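Local coordinates for beta-1,3-glucanosyltransferase (Rhizomucor miehei CAU432, PDB 4WTP), which is a fungal glucanosyltransferase of glycosyl hydrolase family 17, folded as a beta/alpha (TIM) barrel, at residues A[177-190]-A[213-227]. Residues are numbered along the deposited sequence; the frame is centred on the assembly and turned at random. Where two conformers were deposited one is given.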
loop_
_atom_site.group_PDB
_atom_site.type_symbol
_atom_site.label_atom_id
_atom_site.label_comp_id
_atom_site.label_asym_id
_atom_site.label_seq_id
_atom_site.Cartn_x
_atom_site.Cartn_y
_atom_site.Cartn_z
ATOM N N VAL A 177 -3.629 17.931 -4.052
ATOM C CA VAL A 177 -4.799 17.167 -4.497
ATOM C C VAL A 177 -5.235 17.598 -5.915
ATOM O O VAL A 177 -5.630 16.767 -6.728
ATOM C CB VAL A 177 -5.953 17.305 -3.492
ATOM C CG1 VAL A 177 -7.195 16.608 -4.016
ATOM C CG2 VAL A 177 -5.567 16.664 -2.153
ATOM N N LYS A 178 -5.052 18.890 -6.220
ATOM C CA LYS A 178 -5.341 19.364 -7.589
ATOM C C LYS A 178 -4.591 18.601 -8.696
ATOM O O LYS A 178 -5.095 18.480 -9.817
ATOM C CB LYS A 178 -5.030 20.863 -7.688
ATOM C CG LYS A 178 -6.048 21.742 -6.997
ATOM C CD LYS A 178 -5.809 23.228 -7.239
ATOM C CE LYS A 178 -6.938 24.042 -6.636
ATOM N NZ LYS A 178 -8.257 23.387 -6.867
ATOM N N GLU A 179 -3.398 18.089 -8.387
ATOM C CA GLU A 179 -2.592 17.423 -9.399
ATOM C C GLU A 179 -2.890 15.927 -9.510
ATOM O O GLU A 179 -2.416 15.295 -10.447
ATOM C CB GLU A 179 -1.098 17.649 -9.144
ATOM C CG GLU A 179 -0.666 19.118 -9.136
ATOM C CD GLU A 179 -1.126 19.893 -10.371
ATOM O OE1 GLU A 179 -1.083 19.327 -11.480
ATOM O OE2 GLU A 179 -1.538 21.071 -10.243
ATOM N N LEU A 180 -3.632 15.374 -8.539
ATOM C CA LEU A 180 -3.827 13.936 -8.447
ATOM C C LEU A 180 -4.973 13.473 -9.324
ATOM O O LEU A 180 -5.926 14.223 -9.597
ATOM C CB LEU A 180 -4.174 13.574 -7.002
ATOM C CG LEU A 180 -3.198 13.953 -5.914
ATOM C CD1 LEU A 180 -3.696 13.436 -4.563
ATOM C CD2 LEU A 180 -1.820 13.368 -6.214
ATOM N N ASP A 181 -4.936 12.208 -9.718
ATOM C CA ASP A 181 -6.126 11.555 -10.237
ATOM C C ASP A 181 -6.986 10.971 -9.102
ATOM O O ASP A 181 -8.213 11.027 -9.163
ATOM C CB ASP A 181 -5.745 10.465 -11.235
ATOM C CG ASP A 181 -5.086 11.020 -12.483
ATOM O OD1 ASP A 181 -5.650 11.967 -13.062
ATOM O OD2 ASP A 181 -4.015 10.535 -12.866
ATOM N N PHE A 182 -6.332 10.424 -8.080
ATOM C CA PHE A 182 -7.028 9.938 -6.895
ATOM C C PHE A 182 -6.112 10.037 -5.680
ATOM O O PHE A 182 -4.897 10.207 -5.799
ATOM C CB PHE A 182 -7.579 8.507 -7.073
ATOM C CG PHE A 182 -6.528 7.464 -7.365
ATOM C CD1 PHE A 182 -5.952 7.343 -8.627
ATOM C CD2 PHE A 182 -6.089 6.609 -6.355
ATOM C CE1 PHE A 182 -4.978 6.377 -8.877
ATOM C CE2 PHE A 182 -5.147 5.623 -6.608
ATOM C CZ PHE A 182 -4.573 5.518 -7.864
ATOM N N LEU A 183 -6.703 9.912 -4.492
ATOM C CA LEU A 183 -5.967 10.000 -3.236
ATOM C C LEU A 183 -5.864 8.619 -2.631
ATOM O O LEU A 183 -6.778 7.801 -2.796
ATOM C CB LEU A 183 -6.725 10.892 -2.264
ATOM C CG LEU A 183 -6.882 12.391 -2.539
ATOM C CD1 LEU A 183 -7.795 12.659 -3.718
ATOM C CD2 LEU A 183 -7.367 13.114 -1.306
ATOM N N MET A 184 -4.780 8.361 -1.897
ATOM C CA MET A 184 -4.704 7.109 -1.143
ATOM C C MET A 184 -4.290 7.387 0.295
ATOM O O MET A 184 -3.269 8.032 0.568
ATOM C CB MET A 184 -3.710 6.125 -1.760
ATOM C CG MET A 184 -3.957 5.779 -3.220
ATOM S SD MET A 184 -3.077 4.243 -3.824
ATOM C CE MET A 184 -4.283 2.985 -3.302
ATOM N N MET A 185 -5.081 6.897 1.218
ATOM C CA MET A 185 -4.822 7.066 2.643
ATOM C C MET A 185 -4.027 5.944 3.286
ATOM O O MET A 185 -4.314 4.804 3.114
ATOM C CB MET A 185 -6.162 7.152 3.358
ATOM C CG MET A 185 -6.063 7.471 4.866
ATOM S SD MET A 185 -7.676 7.567 5.825
ATOM C CE MET A 185 -8.229 5.805 5.858
ATOM N N ASN A 186 -3.043 6.340 4.080
ATOM C CA ASN A 186 -2.384 5.380 4.989
ATOM C C ASN A 186 -2.920 5.700 6.361
ATOM O O ASN A 186 -2.841 6.864 6.796
ATOM C CB ASN A 186 -0.878 5.624 5.059
ATOM C CG ASN A 186 -0.148 5.408 3.750
ATOM O OD1 ASN A 186 -0.600 4.727 2.848
ATOM N ND2 ASN A 186 1.053 5.951 3.688
ATOM N N ALA A 187 -3.443 4.712 7.074
ATOM C CA ALA A 187 -3.930 4.971 8.434
ATOM C C ALA A 187 -3.824 3.707 9.242
ATOM O O ALA A 187 -4.301 2.649 8.803
ATOM C CB ALA A 187 -5.381 5.456 8.404
ATOM N N PHE A 188 -3.286 3.815 10.450
ATOM C CA PHE A 188 -3.198 2.697 11.368
ATOM C C PHE A 188 -3.709 3.088 12.737
ATOM O O PHE A 188 -2.936 3.611 13.565
ATOM C CB PHE A 188 -1.749 2.250 11.522
ATOM C CG PHE A 188 -1.173 1.611 10.279
ATOM C CD1 PHE A 188 -0.624 2.417 9.265
ATOM C CD2 PHE A 188 -1.142 0.211 10.135
ATOM C CE1 PHE A 188 -0.085 1.844 8.121
ATOM C CE2 PHE A 188 -0.582 -0.367 8.990
ATOM C CZ PHE A 188 -0.069 0.454 7.991
ATOM N N PRO A 189 -4.986 2.788 13.023
ATOM C CA PRO A 189 -5.497 2.992 14.367
ATOM C C PRO A 189 -4.619 2.373 15.477
ATOM O O PRO A 189 -4.569 2.914 16.596
ATOM C CB PRO A 189 -6.886 2.369 14.287
ATOM C CG PRO A 189 -7.324 2.697 12.875
ATOM C CD PRO A 189 -6.072 2.512 12.057
ATOM N N TYR A 190 -3.957 1.257 15.200
ATOM C CA TYR A 190 -3.048 0.664 16.144
ATOM C C TYR A 190 -2.036 1.671 16.681
ATOM O O TYR A 190 -1.745 1.737 17.884
ATOM C CB TYR A 190 -2.290 -0.507 15.479
ATOM C CG TYR A 190 -1.353 -1.143 16.454
ATOM C CD1 TYR A 190 -1.815 -2.167 17.302
ATOM C CD2 TYR A 190 -0.025 -0.745 16.585
ATOM C CE1 TYR A 190 -0.980 -2.733 18.253
ATOM C CE2 TYR A 190 0.804 -1.316 17.529
ATOM C CZ TYR A 190 0.329 -2.315 18.369
ATOM O OH TYR A 190 1.155 -2.875 19.311
ATOM N N ALA A 213 -11.023 16.279 1.998
ATOM C CA ALA A 213 -9.908 16.982 1.327
ATOM C C ALA A 213 -9.787 16.636 -0.160
ATOM O O ALA A 213 -8.874 17.095 -0.834
ATOM C CB ALA A 213 -8.587 16.678 2.039
ATOM N N SER A 214 -10.687 15.798 -0.655
ATOM C CA SER A 214 -10.507 15.121 -1.926
ATOM C C SER A 214 -10.825 15.951 -3.163
ATOM O O SER A 214 -10.522 15.499 -4.279
ATOM C CB SER A 214 -11.388 13.848 -1.995
ATOM O OG SER A 214 -12.758 14.229 -2.067
ATOM N N LEU A 215 -11.456 17.119 -2.978
ATOM C CA LEU A 215 -11.955 17.928 -4.103
ATOM C C LEU A 215 -12.895 17.081 -4.976
ATOM O O LEU A 215 -13.067 17.319 -6.174
ATOM C CB LEU A 215 -10.800 18.534 -4.931
ATOM C CG LEU A 215 -9.764 19.347 -4.156
ATOM C CD1 LEU A 215 -8.648 19.850 -5.076
ATOM C CD2 LEU A 215 -10.444 20.521 -3.460
ATOM N N GLY A 216 -13.523 16.077 -4.361
ATOM C CA GLY A 216 -14.411 15.182 -5.089
ATOM C C GLY A 216 -13.786 14.050 -5.881
ATOM O O GLY A 216 -14.508 13.289 -6.549
ATOM N N LYS A 217 -12.460 13.938 -5.804
ATOM C CA LYS A 217 -11.735 12.889 -6.514
ATOM C C LYS A 217 -11.829 11.568 -5.750
ATOM O O LYS A 217 -12.075 11.563 -4.544
ATOM C CB LYS A 217 -10.285 13.316 -6.690
ATOM C CG LYS A 217 -10.152 14.537 -7.572
ATOM C CD LYS A 217 -8.699 14.944 -7.734
ATOM C CE LYS A 217 -8.565 16.130 -8.666
ATOM N NZ LYS A 217 -7.168 16.575 -8.869
ATOM N N PRO A 218 -11.658 10.431 -6.444
ATOM C CA PRO A 218 -11.753 9.147 -5.717
ATOM C C PRO A 218 -10.722 9.026 -4.611
ATOM O O PRO A 218 -9.575 9.513 -4.751
ATOM C CB PRO A 218 -11.499 8.109 -6.804
ATOM C CG PRO A 218 -11.874 8.775 -8.095
ATOM C CD PRO A 218 -11.470 10.229 -7.889
ATOM N N VAL A 219 -11.134 8.365 -3.522
ATOM C CA VAL A 219 -10.266 8.112 -2.394
ATOM C C VAL A 219 -10.165 6.606 -2.153
ATOM O O VAL A 219 -11.171 5.929 -1.953
ATOM C CB VAL A 219 -10.781 8.802 -1.092
ATOM C CG1 VAL A 219 -9.808 8.537 0.033
ATOM C CG2 VAL A 219 -10.918 10.319 -1.306
ATOM N N LYS A 220 -8.940 6.088 -2.160
ATOM C CA LYS A 220 -8.675 4.690 -1.880
ATOM C C LYS A 220 -7.831 4.618 -0.609
ATOM O O LYS A 220 -7.363 5.637 -0.093
ATOM C CB LYS A 220 -7.946 4.044 -3.071
ATOM C CG LYS A 220 -8.686 4.244 -4.390
ATOM C CD LYS A 220 -8.057 3.468 -5.534
ATOM C CE LYS A 220 -8.785 3.756 -6.830
ATOM N NZ LYS A 220 -8.986 2.479 -7.557
ATOM N N ILE A 221 -7.649 3.411 -0.096
ATOM C CA ILE A 221 -6.811 3.203 1.100
ATOM C C ILE A 221 -5.553 2.463 0.674
ATOM O O ILE A 221 -5.629 1.321 0.226
ATOM C CB ILE A 221 -7.589 2.496 2.226
ATOM C CG1 ILE A 221 -8.811 3.343 2.630
ATOM C CG2 ILE A 221 -6.680 2.228 3.422
ATOM C CD1 ILE A 221 -9.701 2.689 3.673
ATOM N N SER A 222 -4.390 3.094 0.817
ATOM C CA SER A 222 -3.144 2.458 0.407
ATOM C C SER A 222 -2.527 1.566 1.476
ATOM O O SER A 222 -1.770 0.669 1.135
ATOM C CB SER A 222 -2.139 3.502 -0.053
ATOM O OG SER A 222 -2.246 4.627 0.786
ATOM N N GLU A 223 -2.844 1.815 2.748
ATOM C CA GLU A 223 -2.309 0.965 3.825
ATOM C C GLU A 223 -3.194 1.036 5.052
ATOM O O GLU A 223 -3.536 2.149 5.530
ATOM C CB GLU A 223 -0.917 1.410 4.320
ATOM C CG GLU A 223 0.249 1.387 3.376
ATOM C CD GLU A 223 1.466 2.030 3.991
ATOM O OE1 GLU A 223 1.393 2.537 5.117
ATOM O OE2 GLU A 223 2.487 2.108 3.331
ATOM N N THR A 224 -3.491 -0.145 5.612
ATOM C CA THR A 224 -3.903 -0.272 7.007
ATOM C C THR A 224 -3.721 -1.744 7.370
ATOM O O THR A 224 -3.708 -2.613 6.490
ATOM C CB THR A 224 -5.353 0.163 7.257
ATOM O OG1 THR A 224 -5.518 0.303 8.667
ATOM C CG2 THR A 224 -6.356 -0.891 6.773
ATOM N N GLY A 225 -3.542 -2.007 8.657
ATOM C CA GLY A 225 -3.310 -3.366 9.142
ATOM C C GLY A 225 -3.155 -3.339 10.648
ATOM O O GLY A 225 -3.268 -2.276 11.269
ATOM N N TRP A 226 -2.851 -4.497 11.240
ATOM C CA TRP A 226 -2.846 -4.654 12.682
ATOM C C TRP A 226 -1.875 -5.782 12.986
ATOM O O TRP A 226 -1.945 -6.862 12.361
ATOM C CB TRP A 226 -4.249 -5.022 13.192
ATOM C CG TRP A 226 -4.365 -4.951 14.682
ATOM C CD1 TRP A 226 -3.905 -5.882 15.618
ATOM C CD2 TRP A 226 -4.932 -3.846 15.448
ATOM N NE1 TRP A 226 -4.216 -5.438 16.889
ATOM C CE2 TRP A 226 -4.837 -4.225 16.843
ATOM C CE3 TRP A 226 -5.550 -2.650 15.121
ATOM C CZ2 TRP A 226 -5.309 -3.413 17.853
ATOM C CZ3 TRP A 226 -5.987 -1.829 16.159
ATOM C CH2 TRP A 226 -5.884 -2.205 17.495
ATOM N N PRO A 227 -0.991 -5.615 13.987
ATOM C CA PRO A 227 0.025 -6.633 14.262
ATOM C C PRO A 227 -0.483 -7.784 15.124
ATOM O O PRO A 227 -1.329 -7.632 16.019
ATOM C CB PRO A 227 1.112 -5.844 15.007
ATOM C CG PRO A 227 0.336 -4.814 15.761
ATOM C CD PRO A 227 -0.785 -4.417 14.812
HETATM O O HOH W 1 1.392 3.664 1.118
HETATM O O HOH W 2 -4.547 -0.237 12.626
#
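The amide of N186 and the carboxylate of E223 stack across neighbouring parallel strands, their planes 8° apart. S222 OG donates to N186 OD1 (2.6 Å), serine's short hydroxyl suiting so close a reach, and a water bridges that same oxygen to E223 OE2, while N186 ND2 is held by S132 OG and E133 OE2, which should leave the amide little freedom to flip. A beta bulge brings S222 and E223 together here: M185 O takes the backbone N of S222 at 2.9 Å and, weakly, that of E223. F188, its CG anti to the carbonyl carbon (chi1 -69°), lays its ring along 223-225, with CE1 3.4 Å from E223 OE1 in the ring plane and T224 CA over one face.

At the start of the strands, K217 is extended beyond CG. Its NZ ties together two carbonyls of the 177-180 turn, V177 O (2.6 Å), which also accepts from L180 N, and L180 O (2.8 Å); a long, unbranched chain ending in several N-H donors suits this site. Past the strands' other end, Y190 and W226 pair edge-to-face, and P227 CG sits over one Y190 face, a CH-pi contact.

Joined through helix 196-212, these strands form a beta-alpha-beta unit of the TIM barrel. Stacked amide, water and ring edge would together limit rotation of the E223 carboxylate.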